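Local coordinates for protein glucose-6-phosphate 1-dehydrogenase (Kluyveromyces lactis, PDB 7E6I) that oxidises glucose 6-phosphate to 6-phosphogluconolactone with NADP(+), the rate-limiting first step of the oxidative pentose-phosphate pathway, at residues 174-186 against 418-432. Sequence-based numbering, arbitrary orientation.
Sequences SEDELFRIDHYLG and LIRDALLGDHSNFVR. With BG6 (6-O-phosphono-beta-D-glucopyranose), chain B.
Glu-175 lays OE1 beside Arg-432 CG (3.4 Å); Arg-180 grips its carboxylate end-on, NH1 to OE1 and NH2 to OE2, on syn lone pairs. Leu-178 O accepts from His-427 NE2 (2.9 Å), which approaches from above the carbonyl plane. Phe-179 carries His-427 on one face as an offset stack, planes 19° apart, and Ala-422 CB on the other; its CD2 edge meets the face of Phe-430, T-shaped at 86°, with CD2 over the ring centre, 3.6 Å from Phe-430 CE1. Arg-180 O receives Val-431 N (2.9 Å); its side chain, straight from CG to NE (chi2 -176°), carries NH1 back to Val-431 O (3.1 Å). An alanine here would remove the guanidinium and is likely to leave Glu-175 without its paired charge and Val-431 O without this donor. Ile-181 CG1 packs at the Phe-430 edge. A water bridges Asp-182 N and Asn-429 O; Asp-182 OD1 accepts from His-245, the probable proton acceptor. His-183 NE2 donates a nearly straight hydrogen bond (2.7 Å) to O3P of glucose 6-phosphate. Side-chain donors and Val-431 N-H thus satisfy carbonyls around a largely buried aromatic cluster, holding the Rossmann edge strand, which leads into the phosphate site, against the C-terminal domain.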
# COMPACT_ATOMS: atom_id res chain seq x y z
N SER A 174 -16.28 -12.71 8.15
CA SER A 174 -15.54 -13.61 7.29
C SER A 174 -14.66 -12.84 6.30
O SER A 174 -14.79 -11.63 6.12
CB SER A 174 -16.51 -14.48 6.52
OG SER A 174 -17.18 -13.67 5.58
N GLU A 175 -13.76 -13.59 5.65
CA GLU A 175 -12.90 -13.00 4.64
C GLU A 175 -13.71 -12.33 3.54
O GLU A 175 -13.28 -11.32 2.97
CB GLU A 175 -11.97 -14.06 4.06
CG GLU A 175 -10.89 -14.53 5.04
CD GLU A 175 -10.04 -13.37 5.57
OE1 GLU A 175 -9.47 -12.62 4.74
OE2 GLU A 175 -9.95 -13.21 6.81
N ASP A 176 -14.91 -12.85 3.25
CA ASP A 176 -15.73 -12.28 2.19
C ASP A 176 -16.27 -10.90 2.54
O ASP A 176 -16.47 -10.07 1.65
CB ASP A 176 -16.88 -13.22 1.86
CG ASP A 176 -16.51 -14.22 0.78
OD1 ASP A 176 -16.08 -13.79 -0.32
OD2 ASP A 176 -16.64 -15.44 1.04
N GLU A 177 -16.51 -10.63 3.83
CA GLU A 177 -17.01 -9.34 4.29
C GLU A 177 -15.90 -8.37 4.68
O GLU A 177 -16.16 -7.16 4.78
CB GLU A 177 -17.93 -9.55 5.49
CG GLU A 177 -19.08 -10.52 5.23
CD GLU A 177 -19.71 -11.06 6.51
OE1 GLU A 177 -20.95 -10.98 6.64
OE2 GLU A 177 -18.96 -11.58 7.39
N LEU A 178 -14.68 -8.86 4.89
CA LEU A 178 -13.54 -8.07 5.35
C LEU A 178 -12.76 -7.51 4.16
O LEU A 178 -12.43 -8.25 3.22
CB LEU A 178 -12.63 -8.95 6.20
CG LEU A 178 -12.47 -8.65 7.69
CD1 LEU A 178 -13.49 -7.62 8.17
CD2 LEU A 178 -12.52 -9.94 8.47
N PHE A 179 -12.43 -6.23 4.21
CA PHE A 179 -11.62 -5.60 3.16
C PHE A 179 -10.45 -4.89 3.82
O PHE A 179 -10.57 -3.72 4.22
CB PHE A 179 -12.46 -4.66 2.32
CG PHE A 179 -13.39 -5.36 1.36
CD1 PHE A 179 -14.55 -5.97 1.83
CD2 PHE A 179 -13.10 -5.41 -0.00
CE1 PHE A 179 -15.40 -6.62 0.95
CE2 PHE A 179 -13.95 -6.05 -0.89
CZ PHE A 179 -15.10 -6.65 -0.42
N ARG A 180 -9.32 -5.59 3.94
CA ARG A 180 -8.12 -5.06 4.59
C ARG A 180 -7.30 -4.28 3.58
O ARG A 180 -6.90 -4.81 2.54
CB ARG A 180 -7.27 -6.19 5.18
CG ARG A 180 -7.87 -6.92 6.37
CD ARG A 180 -6.87 -7.94 6.90
NE ARG A 180 -7.49 -8.99 7.70
CZ ARG A 180 -8.20 -10.01 7.19
NH1 ARG A 180 -8.37 -10.11 5.89
NH2 ARG A 180 -8.72 -10.93 8.00
N ILE A 181 -7.00 -3.05 3.92
CA ILE A 181 -6.38 -2.11 3.00
C ILE A 181 -4.88 -2.03 3.25
O ILE A 181 -4.44 -1.81 4.39
CB ILE A 181 -7.02 -0.73 3.10
CG1 ILE A 181 -8.32 -0.69 2.29
CG2 ILE A 181 -6.04 0.36 2.62
CD1 ILE A 181 -8.91 0.70 2.18
N ASP A 182 -4.11 -2.24 2.18
CA ASP A 182 -2.77 -1.69 2.00
C ASP A 182 -2.90 -0.71 0.83
O ASP A 182 -3.20 -1.13 -0.30
CB ASP A 182 -1.77 -2.81 1.70
CG ASP A 182 -0.33 -2.32 1.59
OD1 ASP A 182 -0.08 -1.29 0.90
OD2 ASP A 182 0.55 -2.98 2.19
N HIS A 183 -2.74 0.59 1.10
CA HIS A 183 -3.17 1.55 0.08
C HIS A 183 -2.29 1.52 -1.17
O HIS A 183 -2.73 1.99 -2.22
CB HIS A 183 -3.24 2.97 0.66
CG HIS A 183 -1.91 3.68 0.76
ND1 HIS A 183 -1.06 3.53 1.84
CD2 HIS A 183 -1.31 4.56 -0.08
CE1 HIS A 183 0.02 4.28 1.65
NE2 HIS A 183 -0.11 4.92 0.49
N TYR A 184 -1.09 0.94 -1.11
CA TYR A 184 -0.30 0.79 -2.33
C TYR A 184 -1.04 -0.01 -3.40
O TYR A 184 -0.90 0.28 -4.60
CB TYR A 184 1.04 0.12 -2.02
CG TYR A 184 2.12 1.11 -1.71
CD1 TYR A 184 1.89 2.16 -0.81
CD2 TYR A 184 3.37 1.03 -2.33
CE1 TYR A 184 2.88 3.09 -0.53
CE2 TYR A 184 4.36 1.95 -2.06
CZ TYR A 184 4.12 2.97 -1.15
OH TYR A 184 5.12 3.89 -0.89
N LEU A 185 -1.83 -1.00 -2.99
CA LEU A 185 -2.63 -1.81 -3.90
C LEU A 185 -3.68 -1.00 -4.64
O LEU A 185 -4.33 -1.54 -5.54
CB LEU A 185 -3.28 -2.95 -3.12
CG LEU A 185 -2.32 -3.95 -2.48
CD1 LEU A 185 -3.07 -5.13 -1.88
CD2 LEU A 185 -1.32 -4.43 -3.50
N GLY A 186 -3.87 0.28 -4.31
CA GLY A 186 -4.77 1.11 -5.08
C GLY A 186 -4.09 2.10 -6.01
O GLY A 186 -4.78 2.87 -6.70
N LEU A 418 -9.82 2.10 -4.20
CA LEU A 418 -10.02 0.99 -3.28
C LEU A 418 -11.45 0.94 -2.77
O LEU A 418 -12.04 -0.14 -2.65
CB LEU A 418 -9.03 1.09 -2.13
CG LEU A 418 -7.63 0.59 -2.48
CD1 LEU A 418 -6.63 0.89 -1.36
CD2 LEU A 418 -7.66 -0.89 -2.80
N ILE A 419 -12.03 2.10 -2.45
CA ILE A 419 -13.42 2.12 -2.00
C ILE A 419 -14.34 1.63 -3.11
O ILE A 419 -15.25 0.82 -2.89
CB ILE A 419 -13.81 3.53 -1.52
CG1 ILE A 419 -13.16 3.82 -0.17
CG2 ILE A 419 -15.32 3.68 -1.43
CD1 ILE A 419 -13.28 5.26 0.26
N ARG A 420 -14.11 2.13 -4.33
CA ARG A 420 -14.81 1.59 -5.50
C ARG A 420 -14.77 0.07 -5.52
O ARG A 420 -15.81 -0.59 -5.63
CB ARG A 420 -14.19 2.16 -6.77
CG ARG A 420 -14.88 1.66 -8.02
CD ARG A 420 -16.18 2.39 -8.18
NE ARG A 420 -17.19 1.69 -8.98
CZ ARG A 420 -17.07 1.37 -10.27
NH1 ARG A 420 -15.96 1.66 -10.95
NH2 ARG A 420 -18.07 0.75 -10.88
N ASP A 421 -13.56 -0.51 -5.41
CA ASP A 421 -13.42 -1.96 -5.49
C ASP A 421 -14.23 -2.66 -4.40
O ASP A 421 -14.82 -3.72 -4.64
CB ASP A 421 -11.95 -2.36 -5.39
CG ASP A 421 -11.17 -2.07 -6.65
OD1 ASP A 421 -11.77 -1.54 -7.61
OD2 ASP A 421 -9.95 -2.37 -6.67
N ALA A 422 -14.23 -2.08 -3.20
CA ALA A 422 -15.04 -2.62 -2.11
C ALA A 422 -16.53 -2.56 -2.45
O ALA A 422 -17.26 -3.54 -2.25
CB ALA A 422 -14.74 -1.85 -0.82
N LEU A 423 -16.99 -1.42 -2.98
CA LEU A 423 -18.40 -1.32 -3.37
C LEU A 423 -18.75 -2.41 -4.37
O LEU A 423 -19.83 -3.01 -4.28
CB LEU A 423 -18.69 0.08 -3.94
CG LEU A 423 -18.61 1.24 -2.93
CD1 LEU A 423 -18.76 2.59 -3.59
CD2 LEU A 423 -19.66 1.08 -1.87
N LEU A 424 -17.83 -2.72 -5.28
CA LEU A 424 -18.05 -3.79 -6.25
C LEU A 424 -17.78 -5.18 -5.70
O LEU A 424 -18.00 -6.16 -6.41
CB LEU A 424 -17.19 -3.56 -7.50
CG LEU A 424 -17.30 -2.19 -8.18
CD1 LEU A 424 -16.12 -1.95 -9.09
CD2 LEU A 424 -18.60 -2.05 -8.93
N GLY A 425 -17.33 -5.31 -4.45
CA GLY A 425 -17.09 -6.62 -3.88
C GLY A 425 -15.84 -7.35 -4.35
O GLY A 425 -15.73 -8.57 -4.14
N ASP A 426 -14.88 -6.65 -4.94
CA ASP A 426 -13.70 -7.28 -5.54
C ASP A 426 -12.54 -7.26 -4.55
O ASP A 426 -11.98 -6.20 -4.26
CB ASP A 426 -13.32 -6.55 -6.84
CG ASP A 426 -12.12 -7.17 -7.54
OD1 ASP A 426 -11.48 -8.09 -6.97
OD2 ASP A 426 -11.84 -6.76 -8.69
N HIS A 427 -12.14 -8.45 -4.07
CA HIS A 427 -11.09 -8.55 -3.06
C HIS A 427 -9.67 -8.49 -3.63
O HIS A 427 -8.71 -8.66 -2.86
CB HIS A 427 -11.26 -9.84 -2.25
CG HIS A 427 -12.28 -9.73 -1.16
ND1 HIS A 427 -13.59 -10.14 -1.32
CD2 HIS A 427 -12.19 -9.23 0.10
CE1 HIS A 427 -14.25 -9.91 -0.20
NE2 HIS A 427 -13.43 -9.36 0.68
N SER A 428 -9.51 -8.21 -4.93
CA SER A 428 -8.23 -8.39 -5.60
C SER A 428 -7.14 -7.51 -4.99
O SER A 428 -5.98 -7.92 -4.89
CB SER A 428 -8.37 -8.08 -7.08
OG SER A 428 -9.27 -8.98 -7.67
N ASN A 429 -7.51 -6.30 -4.56
CA ASN A 429 -6.56 -5.34 -4.04
C ASN A 429 -6.64 -5.20 -2.52
O ASN A 429 -6.37 -4.12 -1.98
CB ASN A 429 -6.80 -3.99 -4.71
CG ASN A 429 -6.72 -4.07 -6.22
OD1 ASN A 429 -6.03 -4.93 -6.75
ND2 ASN A 429 -7.43 -3.19 -6.92
N PHE A 430 -7.00 -6.27 -1.81
CA PHE A 430 -7.06 -6.23 -0.36
C PHE A 430 -6.36 -7.45 0.22
O PHE A 430 -6.27 -8.50 -0.44
CB PHE A 430 -8.51 -6.16 0.12
CG PHE A 430 -9.27 -4.99 -0.43
CD1 PHE A 430 -9.90 -5.07 -1.67
CD2 PHE A 430 -9.37 -3.82 0.29
CE1 PHE A 430 -10.60 -3.98 -2.17
CE2 PHE A 430 -10.07 -2.74 -0.20
CZ PHE A 430 -10.69 -2.81 -1.42
N VAL A 431 -5.85 -7.31 1.45
CA VAL A 431 -5.02 -8.33 2.08
C VAL A 431 -5.91 -9.40 2.68
O VAL A 431 -6.89 -9.11 3.38
CB VAL A 431 -4.11 -7.71 3.16
CG1 VAL A 431 -3.03 -8.70 3.53
CG2 VAL A 431 -3.49 -6.39 2.69
N ARG A 432 -5.55 -10.65 2.44
CA ARG A 432 -6.25 -11.79 3.02
C ARG A 432 -5.56 -12.24 4.31
O ARG A 432 -4.39 -11.92 4.56
CB ARG A 432 -6.32 -12.94 2.01
CG ARG A 432 -7.48 -13.88 2.24
CD ARG A 432 -7.68 -14.78 1.03
NE ARG A 432 -6.65 -15.80 0.92
CZ ARG A 432 -6.46 -16.51 -0.19
NH1 ARG A 432 -7.24 -16.30 -1.26
NH2 ARG A 432 -5.51 -17.43 -0.25
C1 BG6 B . 2.60 4.93 5.34
C2 BG6 B . 3.84 5.07 6.22
O1 BG6 B . 2.05 3.67 5.37
O5 BG6 B . 2.98 5.20 3.91
C3 BG6 B . 4.47 6.41 6.06
O2 BG6 B . 3.53 4.85 7.60
C4 BG6 B . 4.86 6.66 4.64
O3 BG6 B . 5.68 6.49 6.86
C5 BG6 B . 3.65 6.51 3.72
O4 BG6 B . 5.42 7.98 4.54
C6 BG6 B . 4.00 6.57 2.26
O6 BG6 B . 2.81 6.41 1.52
P BG6 B . 2.68 7.19 0.06
O1P BG6 B . 3.94 6.74 -0.66
O2P BG6 B . 2.65 8.67 0.31
O3P BG6 B . 1.42 6.81 -0.71
O HOH W 1 -9.18 -8.26 2.67
O HOH W 2 -5.80 -2.45 0.02